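Local coordinates for Phenylalanine/tyrosine ammonia-lyase (Rhodosporidium toruloides, PDB 1Y2M), which catalyses the non-oxidative deamination of L-phenylalanine and L-tyrosine to trans-cinnamate and p-coumarate, releasing ammonium, at residues B[558-563]-B[620-625]; B[571-576]-B[610-615]; B[596-601]-B[624-629]; B[458-463]-B[590-595]. All blocks are in the same frame, centred on the assembly; numbering follows the deposited sequence.

How the contacts relate
Contacts 1, 2 and 3 lie in one helical arm far from the centre of the chain, whereas contact 4 sits nearer its root. Contacts 2 and 3 are buried and mainly apolar, contacts 1 and 4 only partly buried; contacts 1, 2 and 4 each have a bridging water. Contacts 1 and 3 share Trp625 on helix 619-646, which meets helix 506-560 in one and helix 593-611 in the other. Contact 2 touches contact 1 through Phe560, which packs on Leu573 and Leu612. Helix 593-611 runs through contacts 2, 3 and 4: at its end Val611 packs on Leu573, its middle meets aromatic packing, and at its start Asp460 and Asp592 bring carboxylates and hydrogen bonds.

Contact 1 (B[558-563]-B[620-625]); sequences QHFGSA and AAVNAW
Two successive aromatic residues, His559 and Phe560, close on Trp625 in quite different ways. Phe560 brings the end of its ring over one indole face, CZ lying 3.3 Å from Trp625 CG, with the planes at an oblique 47°. His559 instead takes the indole's edge toward its own face, an offset edge-to-face pair with planes at 70°. The tryptophan backbone joins in, for Trp625 CA sits 3.8 Å from the imidazole centroid in a CH-pi contact. The CA–CB bond of Trp625 points toward 558-563, and chi1 of 170° then swings one indole face against Phe560 and the indole edge to His559. Histidine suits the partly exposed margin, since its face packs like an apolar ring while its edge stays polar: in the ring plane a water lies 2.7 Å from His559 ND1 and donates to Ala621 O. Replacing Trp625 with an alanine would probably open a gap beside Phe560 and take away the indole edge that meets the imidazole face. Phe560 also meets Val622, CE1 to CG2 at 4.3 Å. The cluster joins the C-terminal part of helix 506-560 to the start of helix 619-646, and Ala604 and Val608 of helix 593-611 pack against Trp625.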
loop_
_atom_site.group_PDB
_atom_site.type_symbol
_atom_site.label_atom_id
_atom_site.label_comp_id
_atom_site.label_asym_id
_atom_site.label_seq_id
_atom_site.Cartn_x
_atom_site.Cartn_y
_atom_site.Cartn_z
ATOM N N GLN B 558 22.041 38.788 -50.624
ATOM C CA GLN B 558 22.896 39.930 -50.483
ATOM C C GLN B 558 24.365 39.523 -50.433
ATOM O O GLN B 558 25.205 40.154 -51.098
ATOM C CB GLN B 558 22.525 40.704 -49.239
ATOM C CG GLN B 558 23.382 41.930 -48.980
ATOM C CD GLN B 558 23.032 42.639 -47.667
ATOM O OE1 GLN B 558 22.342 42.082 -46.798
ATOM N NE2 GLN B 558 23.519 43.875 -47.518
ATOM N N HIS B 559 24.677 38.473 -49.679
ATOM C CA HIS B 559 26.081 38.111 -49.448
ATOM C C HIS B 559 26.660 37.246 -50.543
ATOM O O HIS B 559 27.813 37.412 -50.915
ATOM C CB HIS B 559 26.254 37.471 -48.049
ATOM C CG HIS B 559 26.141 38.469 -46.947
ATOM N ND1 HIS B 559 27.236 39.093 -46.398
ATOM C CD2 HIS B 559 25.059 39.048 -46.381
ATOM C CE1 HIS B 559 26.836 39.959 -45.484
ATOM N NE2 HIS B 559 25.517 39.957 -45.457
ATOM N N PHE B 560 25.859 36.311 -51.045
ATOM C CA PHE B 560 26.343 35.263 -51.911
ATOM C C PHE B 560 25.747 35.271 -53.302
ATOM O O PHE B 560 26.209 34.528 -54.157
ATOM C CB PHE B 560 26.024 33.909 -51.298
ATOM C CG PHE B 560 26.510 33.731 -49.870
ATOM C CD1 PHE B 560 27.733 34.264 -49.436
ATOM C CD2 PHE B 560 25.738 33.026 -48.966
ATOM C CE1 PHE B 560 28.165 34.060 -48.116
ATOM C CE2 PHE B 560 26.172 32.836 -47.682
ATOM C CZ PHE B 560 27.382 33.333 -47.271
ATOM N N GLY B 561 24.746 36.113 -53.554
ATOM C CA GLY B 561 24.049 36.052 -54.831
ATOM C C GLY B 561 24.982 36.169 -56.036
ATOM O O GLY B 561 24.853 35.431 -57.021
ATOM N N SER B 562 25.944 37.077 -55.972
ATOM C CA SER B 562 26.802 37.271 -57.141
ATOM C C SER B 562 27.719 36.077 -57.350
ATOM O O SER B 562 27.931 35.645 -58.465
ATOM C CB SER B 562 27.573 38.595 -57.077
ATOM O OG SER B 562 28.211 38.771 -55.842
ATOM N N ALA B 563 28.236 35.512 -56.268
ATOM C CA ALA B 563 29.058 34.316 -56.374
ATOM C C ALA B 563 28.266 33.100 -56.893
ATOM O O ALA B 563 28.868 32.155 -57.398
ATOM C CB ALA B 563 29.715 34.020 -55.045
ATOM N N ALA B 620 36.450 35.468 -45.325
ATOM C CA ALA B 620 36.002 36.721 -44.700
ATOM C C ALA B 620 34.537 37.015 -45.056
ATOM O O ALA B 620 33.751 37.493 -44.234
ATOM C CB ALA B 620 36.898 37.877 -45.122
ATOM N N ALA B 621 34.183 36.737 -46.312
ATOM C CA ALA B 621 32.832 36.990 -46.833
ATOM C C ALA B 621 31.809 36.066 -46.214
ATOM O O ALA B 621 30.707 36.484 -45.848
ATOM C CB ALA B 621 32.826 36.842 -48.312
ATOM N N VAL B 622 32.174 34.790 -46.071
ATOM C CA VAL B 622 31.298 33.840 -45.394
ATOM C C VAL B 622 31.167 34.218 -43.925
ATOM O O VAL B 622 30.063 34.185 -43.371
ATOM C CB VAL B 622 31.754 32.374 -45.567
ATOM C CG1 VAL B 622 30.809 31.483 -44.846
ATOM C CG2 VAL B 622 31.752 32.029 -47.037
ATOM N N ASN B 623 32.265 34.603 -43.285
ATOM C CA ASN B 623 32.174 34.961 -41.858
ATOM C C ASN B 623 31.300 36.208 -41.669
ATOM O O ASN B 623 30.549 36.338 -40.699
ATOM C CB ASN B 623 33.564 35.176 -41.274
ATOM C CG ASN B 623 33.567 35.285 -39.740
ATOM O OD1 ASN B 623 33.010 34.451 -39.041
ATOM N ND2 ASN B 623 34.261 36.302 -39.229
ATOM N N ALA B 624 31.414 37.138 -42.616
ATOM C CA ALA B 624 30.598 38.376 -42.592
ATOM C C ALA B 624 29.116 38.089 -42.672
ATOM O O ALA B 624 28.320 38.692 -41.961
ATOM C CB ALA B 624 31.012 39.290 -43.707
ATOM N N TRP B 625 28.739 37.174 -43.563
ATOM C CA TRP B 625 27.368 36.700 -43.646
ATOM C C TRP B 625 26.914 36.120 -42.305
ATOM O O TRP B 625 25.856 36.484 -41.758
ATOM C CB TRP B 625 27.262 35.655 -44.752
ATOM C CG TRP B 625 25.982 34.964 -44.737
ATOM C CD1 TRP B 625 24.787 35.431 -45.196
ATOM C CD2 TRP B 625 25.721 33.660 -44.203
ATOM N NE1 TRP B 625 23.802 34.503 -44.995
ATOM C CE2 TRP B 625 24.344 33.408 -44.377
ATOM C CE3 TRP B 625 26.502 32.692 -43.547
ATOM C CZ2 TRP B 625 23.752 32.229 -43.975
ATOM C CZ3 TRP B 625 25.903 31.514 -43.170
ATOM C CH2 TRP B 625 24.552 31.293 -43.376
HETATM O O HOH W 1 29.885 38.826 -46.992
#

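Contact 2 (B[571-576]-B[610-615]); sequences DELVEK and EVLSST
Segment 571-576 of helix 570-587 passes the place where helix 593-611 stops, and the backbones come closest at Leu573 and Val611, whose CA atoms are 6.1 Å apart. Val611 is the centre of the contact. Its compact, branched side chain faces the other helix and is met by three residues spaced along one side of that helix. Leu573 CD1 touches Val611 CB at 3.6 Å, a close fit that Leu573 reaches by holding CG trans to its backbone N (chi1 -175°). Lys576 contributes its aliphatic stem, with CD 3.7 Å from Val611 CG2, while Glu572 runs past the valine in the opposing direction. Long charged residues suit this rim because their methylene groups can cover a valine while their ends stay near solvent. A water donates to both Glu572 OE1 and Val611 O, linking a carboxylate to a carbonyl at the helix end. These helices belong to an elongated bundle, consistent with the extra helical domain by which eukaryotic ammonia-lyases exceed the related histidases. Beyond Val611 the chain leaves the helix at Leu612 and makes a type I turn as far as Thr615. Leu612 O accepts two bonds there, from Thr615 N and from Thr615 OG1, the hydroxyl lying 2.8 Å from Leu612 O in the carbonyl plane, on a lone pair. The end of the Leu612 side chain comes near Leu573, the two crossing at about a right angle with CD1 of Leu612 4.0 Å from CD2 of Leu573, and both leucines also pack on Phe560. Leu619 of the second subunit touches Leu612 and Thr615.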
loop_
_atom_site.group_PDB
_atom_site.type_symbol
_atom_site.label_atom_id
_atom_site.label_comp_id
_atom_site.label_asym_id
_atom_site.label_seq_id
_atom_site.Cartn_x
_atom_site.Cartn_y
_atom_site.Cartn_z
ATOM N N ASP B 571 18.800 27.303 -54.635
ATOM C CA ASP B 571 17.801 26.396 -54.036
ATOM C C ASP B 571 18.444 25.488 -53.019
ATOM O O ASP B 571 17.980 25.376 -51.892
ATOM C CB ASP B 571 17.178 25.488 -55.097
ATOM C CG ASP B 571 15.898 26.015 -55.636
ATOM O OD1 ASP B 571 15.696 27.255 -55.548
ATOM O OD2 ASP B 571 15.118 25.175 -56.169
ATOM N N GLU B 572 19.513 24.818 -53.430
ATOM C CA GLU B 572 20.183 23.886 -52.542
ATOM C C GLU B 572 20.648 24.591 -51.257
ATOM O O GLU B 572 20.506 24.058 -50.149
ATOM C CB GLU B 572 21.390 23.256 -53.242
ATOM C CG GLU B 572 22.022 22.142 -52.452
ATOM C CD GLU B 572 23.338 21.609 -53.015
ATOM O OE1 GLU B 572 23.785 22.035 -54.118
ATOM O OE2 GLU B 572 23.922 20.744 -52.330
ATOM N N LEU B 573 21.242 25.774 -51.424
ATOM C CA LEU B 573 21.819 26.452 -50.262
ATOM C C LEU B 573 20.744 26.859 -49.264
ATOM O O LEU B 573 20.888 26.676 -48.047
ATOM C CB LEU B 573 22.603 27.697 -50.662
ATOM C CG LEU B 573 23.321 28.378 -49.474
ATOM C CD1 LEU B 573 24.419 27.459 -48.935
ATOM C CD2 LEU B 573 23.897 29.720 -49.804
ATOM N N VAL B 574 19.683 27.486 -49.783
ATOM C CA VAL B 574 18.602 27.947 -48.899
ATOM C C VAL B 574 18.008 26.757 -48.155
ATOM O O VAL B 574 17.765 26.818 -46.937
ATOM C CB VAL B 574 17.489 28.654 -49.671
ATOM C CG1 VAL B 574 16.341 28.959 -48.725
ATOM C CG2 VAL B 574 17.995 29.921 -50.274
ATOM N N GLU B 575 17.768 25.676 -48.888
ATOM C CA GLU B 575 17.171 24.495 -48.280
ATOM C C GLU B 575 18.070 23.981 -47.164
ATOM O O GLU B 575 17.585 23.660 -46.100
ATOM C CB GLU B 575 16.948 23.365 -49.300
ATOM C CG GLU B 575 16.463 22.050 -48.653
ATOM C CD GLU B 575 16.632 20.821 -49.560
ATOM O OE1 GLU B 575 17.798 20.469 -49.904
ATOM O OE2 GLU B 575 15.595 20.187 -49.890
ATOM N N LYS B 576 19.371 23.848 -47.446
ATOM C CA LYS B 576 20.280 23.165 -46.526
ATOM C C LYS B 576 20.634 24.055 -45.341
ATOM O O LYS B 576 20.759 23.575 -44.197
ATOM C CB LYS B 576 21.519 22.672 -47.270
ATOM C CG LYS B 576 21.236 21.472 -48.195
ATOM C CD LYS B 576 22.545 20.881 -48.741
ATOM C CE LYS B 576 22.333 19.790 -49.762
ATOM N NZ LYS B 576 21.410 18.764 -49.263
ATOM N N GLU B 610 30.404 23.738 -47.739
ATOM C CA GLU B 610 30.106 22.591 -48.568
ATOM C C GLU B 610 29.346 22.996 -49.830
ATOM O O GLU B 610 29.771 22.724 -50.947
ATOM C CB GLU B 610 29.281 21.562 -47.812
ATOM C CG GLU B 610 28.930 20.336 -48.611
ATOM C CD GLU B 610 28.352 19.204 -47.757
ATOM O OE1 GLU B 610 28.408 19.279 -46.500
ATOM O OE2 GLU B 610 27.851 18.226 -48.354
ATOM N N VAL B 611 28.209 23.651 -49.628
ATOM C CA VAL B 611 27.294 23.903 -50.756
ATOM C C VAL B 611 27.919 24.842 -51.794
ATOM O O VAL B 611 27.766 24.662 -53.020
ATOM C CB VAL B 611 25.943 24.434 -50.257
ATOM C CG1 VAL B 611 25.089 24.829 -51.440
ATOM C CG2 VAL B 611 25.251 23.373 -49.418
ATOM N N LEU B 612 28.672 25.817 -51.307
ATOM C CA LEU B 612 29.305 26.798 -52.171
ATOM C C LEU B 612 30.814 26.537 -52.323
ATOM O O LEU B 612 31.595 27.438 -52.689
ATOM C CB LEU B 612 29.086 28.211 -51.618
ATOM C CG LEU B 612 27.640 28.732 -51.501
ATOM C CD1 LEU B 612 27.639 30.221 -51.239
ATOM C CD2 LEU B 612 26.762 28.381 -52.709
ATOM N N SER B 613 31.237 25.300 -52.093
ATOM C CA SER B 613 32.671 25.011 -52.193
ATOM C C SER B 613 33.264 25.280 -53.586
ATOM O O SER B 613 34.499 25.424 -53.727
ATOM C CB SER B 613 32.958 23.555 -51.840
ATOM O OG SER B 613 32.398 22.743 -52.837
ATOM N N SER B 614 32.434 25.287 -54.636
ATOM C CA SER B 614 32.924 25.606 -55.995
ATOM C C SER B 614 33.148 27.108 -56.294
ATOM O O SER B 614 33.715 27.466 -57.358
ATOM C CB SER B 614 31.969 25.039 -57.046
ATOM O OG SER B 614 30.772 25.795 -57.054
ATOM N N THR B 615 32.687 27.979 -55.389
ATOM C CA THR B 615 32.665 29.427 -55.623
ATOM C C THR B 615 33.922 30.173 -55.189
ATOM O O THR B 615 34.790 29.641 -54.499
ATOM C CB THR B 615 31.486 30.084 -54.909
ATOM O OG1 THR B 615 31.712 30.087 -53.481
ATOM C CG2 THR B 615 30.174 29.354 -55.258
HETATM O O HOH W 2 26.477 22.211 -53.974
#

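Contact 3 (B[596-601]-B[624-629]); sequences RWHDAF and AWKVAA
Phe601 fills the tight half of this contact, packing on Ala629 and Trp625 between the two arms of an antiparallel helical hairpin. The arms, helices 593-611 and 619-646, follow each other in the chain, and the short segments here run at 145° with their axes 9.0 Å apart at closest approach. Ala629 suits its place because a bare methyl is small enough to sit directly over a ring face: its CB lies over the centre of the Phe601 ring, 3.5 Å from the centroid, in a CH-pi contact. The edge of the same ring points at the six-membered ring of Trp625, with planes at 81°, so that phenylalanine and indole form an offset edge-to-face pair. An alanine in place of Phe601 would strip the Ala629 methyl of its ring face and is likely to open a gap beside the indole. Leu581 and Phe548, from helices 570-587 and 506-560, also pack on Phe601.

The other half is looser and polar. His598 is partly exposed, and its ND1 accepts a bond from Lys626 NZ at a rather long 3.3 Å, the amine tilted 15° out of the imidazole plane. Lysine suits this place because its long stem can cross the end of 596-601 and carry NZ to the imidazole, where a weak, long ion pair with Glu610 of the second subunit is also within range. The chain gets there by bending at chi2, with Lys626 CG 3.5 Å from the carbonyl oxygen Phe601 O.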
loop_
_atom_site.group_PDB
_atom_site.type_symbol
_atom_site.label_atom_id
_atom_site.label_comp_id
_atom_site.label_asym_id
_atom_site.label_seq_id
_atom_site.Cartn_x
_atom_site.Cartn_y
_atom_site.Cartn_z
ATOM N N ARG B 596 23.567 31.855 -28.685
ATOM C CA ARG B 596 22.718 30.940 -29.420
ATOM C C ARG B 596 22.782 31.211 -30.904
ATOM O O ARG B 596 22.930 30.311 -31.710
ATOM C CB ARG B 596 21.275 31.063 -28.963
ATOM C CG ARG B 596 20.434 29.927 -29.528
ATOM C CD ARG B 596 19.024 29.933 -29.016
ATOM N NE ARG B 596 18.313 28.711 -29.393
ATOM C CZ ARG B 596 17.029 28.532 -29.143
ATOM N NH1 ARG B 596 16.356 29.481 -28.507
ATOM N NH2 ARG B 596 16.433 27.425 -29.496
ATOM N N TRP B 597 22.604 32.473 -31.271
ATOM C CA TRP B 597 22.547 32.813 -32.704
ATOM C C TRP B 597 23.909 32.744 -33.383
ATOM O O TRP B 597 24.001 32.373 -34.539
ATOM C CB TRP B 597 21.843 34.155 -32.913
ATOM C CG TRP B 597 20.350 33.925 -32.777
ATOM C CD1 TRP B 597 19.538 34.303 -31.758
ATOM C CD2 TRP B 597 19.553 33.171 -33.680
ATOM N NE1 TRP B 597 18.267 33.861 -31.984
ATOM C CE2 TRP B 597 18.241 33.168 -33.165
ATOM C CE3 TRP B 597 19.818 32.490 -34.880
ATOM C CZ2 TRP B 597 17.194 32.506 -33.814
ATOM C CZ3 TRP B 597 18.768 31.855 -35.537
ATOM C CH2 TRP B 597 17.467 31.875 -34.992
ATOM N N HIS B 598 24.974 33.099 -32.676
ATOM C CA HIS B 598 26.298 32.928 -33.218
ATOM C C HIS B 598 26.629 31.452 -33.390
ATOM O O HIS B 598 27.228 31.084 -34.382
ATOM C CB HIS B 598 27.328 33.696 -32.393
ATOM C CG HIS B 598 27.248 35.166 -32.627
ATOM N ND1 HIS B 598 27.770 35.773 -33.752
ATOM C CD2 HIS B 598 26.650 36.148 -31.915
ATOM C CE1 HIS B 598 27.498 37.062 -33.724
ATOM N NE2 HIS B 598 26.833 37.320 -32.616
ATOM N N ASP B 599 26.208 30.627 -32.447
ATOM C CA ASP B 599 26.372 29.180 -32.599
ATOM C C ASP B 599 25.630 28.611 -33.834
ATOM O O ASP B 599 26.191 27.878 -34.677
ATOM C CB ASP B 599 25.921 28.494 -31.297
ATOM C CG ASP B 599 25.803 26.987 -31.453
ATOM O OD1 ASP B 599 26.790 26.279 -31.098
ATOM O OD2 ASP B 599 24.785 26.528 -32.009
ATOM N N ALA B 600 24.382 28.999 -33.974
ATOM C CA ALA B 600 23.565 28.494 -35.098
ATOM C C ALA B 600 24.153 28.837 -36.460
ATOM O O ALA B 600 24.262 27.987 -37.365
ATOM C CB ALA B 600 22.167 29.036 -35.006
ATOM N N PHE B 601 24.517 30.092 -36.638
ATOM C CA PHE B 601 25.117 30.511 -37.894
ATOM C C PHE B 601 26.540 30.038 -38.104
ATOM O O PHE B 601 26.978 29.959 -39.261
ATOM C CB PHE B 601 24.917 32.017 -38.141
ATOM C CG PHE B 601 23.536 32.320 -38.618
ATOM C CD1 PHE B 601 23.227 32.084 -39.955
ATOM C CD2 PHE B 601 22.519 32.745 -37.754
ATOM C CE1 PHE B 601 21.969 32.287 -40.453
ATOM C CE2 PHE B 601 21.254 32.963 -38.249
ATOM C CZ PHE B 601 20.967 32.729 -39.619
ATOM N N ALA B 624 31.414 37.138 -42.616
ATOM C CA ALA B 624 30.598 38.376 -42.592
ATOM C C ALA B 624 29.116 38.089 -42.672
ATOM O O ALA B 624 28.320 38.692 -41.961
ATOM C CB ALA B 624 31.012 39.290 -43.707
ATOM N N TRP B 625 28.739 37.174 -43.563
ATOM C CA TRP B 625 27.368 36.700 -43.646
ATOM C C TRP B 625 26.914 36.120 -42.305
ATOM O O TRP B 625 25.856 36.484 -41.758
ATOM C CB TRP B 625 27.262 35.655 -44.752
ATOM C CG TRP B 625 25.982 34.964 -44.737
ATOM C CD1 TRP B 625 24.787 35.431 -45.196
ATOM C CD2 TRP B 625 25.721 33.660 -44.203
ATOM N NE1 TRP B 625 23.802 34.503 -44.995
ATOM C CE2 TRP B 625 24.344 33.408 -44.377
ATOM C CE3 TRP B 625 26.502 32.692 -43.547
ATOM C CZ2 TRP B 625 23.752 32.229 -43.975
ATOM C CZ3 TRP B 625 25.903 31.514 -43.170
ATOM C CH2 TRP B 625 24.552 31.293 -43.376
ATOM N N LYS B 626 27.732 35.222 -41.761
ATOM C CA LYS B 626 27.463 34.598 -40.470
ATOM C C LYS B 626 27.169 35.636 -39.365
ATOM O O LYS B 626 26.220 35.525 -38.596
ATOM C CB LYS B 626 28.660 33.699 -40.088
ATOM C CG LYS B 626 28.554 33.033 -38.720
ATOM C CD LYS B 626 29.093 33.899 -37.591
ATOM C CE LYS B 626 29.242 33.097 -36.298
ATOM N NZ LYS B 626 29.979 33.855 -35.235
ATOM N N VAL B 627 28.025 36.644 -39.285
ATOM C CA VAL B 627 27.878 37.661 -38.252
ATOM C C VAL B 627 26.610 38.494 -38.511
ATOM O O VAL B 627 25.791 38.740 -37.595
ATOM C CB VAL B 627 29.143 38.521 -38.140
ATOM C CG1 VAL B 627 28.889 39.699 -37.230
ATOM C CG2 VAL B 627 30.303 37.681 -37.581
ATOM N N ALA B 628 26.422 38.924 -39.755
ATOM C CA ALA B 628 25.228 39.735 -40.071
ATOM C C ALA B 628 23.967 38.930 -39.823
ATOM O O ALA B 628 22.975 39.434 -39.307
ATOM C CB ALA B 628 25.266 40.211 -41.494
ATOM N N ALA B 629 23.980 37.645 -40.162
ATOM C CA ALA B 629 22.793 36.858 -39.977
ATOM C C ALA B 629 22.479 36.674 -38.506
ATOM O O ALA B 629 21.313 36.743 -38.104
ATOM C CB ALA B 629 22.937 35.550 -40.669
#

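Contact 4 (B[458-463]-B[590-595]); sequences AEDPSL and SYDLVP
Hydrogen bonds between Asp460, Ser462, Asp592 and Leu593 tie the loop before helix 468-484 to the start of helix 593-611. Ser462 grips the Asp592 carboxylate twice: its OG donates to Asp592 OD2 at 2.6 Å, and its backbone N donates to Asp592 OD1 at 3.1 Å, each on a syn lone pair. Chi1 near 60° sets Ser462 OG between the backbone N and the carbonyl carbon, close enough to its own N-H for both to reach one carboxylate. Asp592 occupies the N-cap position, yet its side chain makes no capping bond. Asp460 reaches the helix start from the other segment, its OD1 accepting from Leu593 N at 2.9 Å from above the carboxylate plane, while a water links Asp460 OD2 to Val594 N.

Van der Waals contacts come mainly from Pro461, which has no N-H to offer. Its CD rests 3.3 Å from Asp592 OD1, and its ring also faces the carbonyls of Ser590 and Tyr591. The side chain of Ser590 lies about 9 Å from that of the cinnamate-binding Lys468.

Electrostatically the striking feature is the stacking of two carboxylates, their planes 6° apart and Asp460 OD2 3.6 Å from Asp592 OD2. Such closeness of like charges would be costly alone; the donors, the water and the positive end of the helix dipole probably offset it, though one carboxylate may still bind its proton more readily than usual.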
loop_
_atom_site.group_PDB
_atom_site.type_symbol
_atom_site.label_atom_id
_atom_site.label_comp_id
_atom_site.label_asym_id
_atom_site.label_seq_id
_atom_site.Cartn_x
_atom_site.Cartn_y
_atom_site.Cartn_z
ATOM N N ALA B 458 11.116 33.200 -20.507
ATOM C CA ALA B 458 10.855 34.096 -21.647
ATOM C C ALA B 458 12.094 34.824 -22.166
ATOM O O ALA B 458 12.095 35.279 -23.302
ATOM C CB ALA B 458 9.806 35.164 -21.248
ATOM N N GLU B 459 13.053 35.016 -21.276
ATOM C CA GLU B 459 14.256 35.784 -21.572
ATOM C C GLU B 459 15.466 34.894 -21.359
ATOM O O GLU B 459 15.332 33.658 -21.337
ATOM C CB GLU B 459 14.287 37.092 -20.771
ATOM C CG GLU B 459 13.111 38.061 -21.147
ATOM C CD GLU B 459 13.269 38.702 -22.509
ATOM O OE1 GLU B 459 14.416 38.808 -23.037
ATOM O OE2 GLU B 459 12.251 39.181 -23.043
ATOM N N ASP B 460 16.660 35.481 -21.259
ATOM C CA ASP B 460 17.882 34.632 -21.160
ATOM C C ASP B 460 17.815 33.656 -19.988
ATOM O O ASP B 460 17.560 34.062 -18.854
ATOM C CB ASP B 460 19.149 35.492 -21.066
ATOM C CG ASP B 460 19.693 35.924 -22.431
ATOM O OD1 ASP B 460 19.177 35.554 -23.494
ATOM O OD2 ASP B 460 20.704 36.645 -22.417
ATOM N N PRO B 461 18.007 32.354 -20.271
ATOM C CA PRO B 461 17.872 31.327 -19.255
ATOM C C PRO B 461 18.960 31.359 -18.205
ATOM O O PRO B 461 18.796 30.741 -17.147
ATOM C CB PRO B 461 17.924 30.015 -20.055
ATOM C CG PRO B 461 17.890 30.337 -21.436
ATOM C CD PRO B 461 18.137 31.783 -21.628
ATOM N N SER B 462 20.076 32.020 -18.473
ATOM C CA SER B 462 21.142 32.117 -17.469
ATOM C C SER B 462 20.699 32.748 -16.183
ATOM O O SER B 462 21.258 32.450 -15.115
ATOM C CB SER B 462 22.381 32.805 -17.994
ATOM O OG SER B 462 22.107 34.086 -18.416
ATOM N N LEU B 463 19.644 33.538 -16.249
ATOM C CA LEU B 463 19.126 34.247 -15.054
ATOM C C LEU B 463 17.631 34.108 -14.913
ATOM O O LEU B 463 16.973 34.913 -14.284
ATOM C CB LEU B 463 19.571 35.713 -15.025
ATOM C CG LEU B 463 21.065 35.906 -14.699
ATOM C CD1 LEU B 463 21.485 37.355 -14.825
ATOM C CD2 LEU B 463 21.392 35.427 -13.288
ATOM N N SER B 590 18.726 26.116 -24.312
ATOM C CA SER B 590 19.239 26.572 -23.010
ATOM C C SER B 590 20.317 27.627 -23.122
ATOM O O SER B 590 20.844 28.007 -22.103
ATOM C CB SER B 590 19.792 25.415 -22.181
ATOM O OG SER B 590 18.784 24.417 -22.036
ATOM N N TYR B 591 20.686 28.051 -24.347
ATOM C CA TYR B 591 21.671 29.085 -24.563
ATOM C C TYR B 591 21.040 30.443 -24.457
ATOM O O TYR B 591 19.886 30.643 -24.880
ATOM C CB TYR B 591 22.256 29.007 -25.985
ATOM C CG TYR B 591 23.271 27.925 -26.300
ATOM C CD1 TYR B 591 24.359 28.230 -27.109
ATOM C CD2 TYR B 591 23.128 26.620 -25.865
ATOM C CE1 TYR B 591 25.292 27.294 -27.441
ATOM C CE2 TYR B 591 24.085 25.653 -26.221
ATOM C CZ TYR B 591 25.149 26.018 -27.008
ATOM O OH TYR B 591 26.137 25.153 -27.392
ATOM N N ASP B 592 21.826 31.390 -23.953
ATOM C CA ASP B 592 21.460 32.777 -23.985
ATOM C C ASP B 592 21.409 33.257 -25.456
ATOM O O ASP B 592 22.000 32.639 -26.365
ATOM C CB ASP B 592 22.433 33.569 -23.162
ATOM C CG ASP B 592 22.140 33.499 -21.647
ATOM O OD1 ASP B 592 21.220 32.784 -21.205
ATOM O OD2 ASP B 592 22.871 34.172 -20.888
ATOM N N LEU B 593 20.662 34.334 -25.677
ATOM C CA LEU B 593 20.272 34.729 -27.021
ATOM C C LEU B 593 21.452 34.990 -27.942
ATOM O O LEU B 593 21.527 34.456 -29.043
ATOM C CB LEU B 593 19.352 35.936 -26.952
ATOM C CG LEU B 593 18.876 36.480 -28.291
ATOM C CD1 LEU B 593 17.961 35.494 -28.937
ATOM C CD2 LEU B 593 18.180 37.846 -28.145
ATOM N N VAL B 594 22.395 35.788 -27.475
ATOM C CA VAL B 594 23.513 36.166 -28.320
ATOM C C VAL B 594 24.379 34.948 -28.699
ATOM O O VAL B 594 24.581 34.689 -29.884
ATOM C CB VAL B 594 24.331 37.278 -27.678
ATOM C CG1 VAL B 594 25.641 37.550 -28.469
ATOM C CG2 VAL B 594 23.461 38.542 -27.628
ATOM N N PRO B 595 24.888 34.199 -27.700
ATOM C CA PRO B 595 25.669 33.025 -28.164
ATOM C C PRO B 595 24.857 31.985 -28.948
ATOM O O PRO B 595 25.450 31.291 -29.775
ATOM C CB PRO B 595 26.236 32.423 -26.864
ATOM C CG PRO B 595 25.290 32.877 -25.787
ATOM C CD PRO B 595 24.910 34.313 -26.237
HETATM O O HOH W 3 22.047 37.188 -24.743
#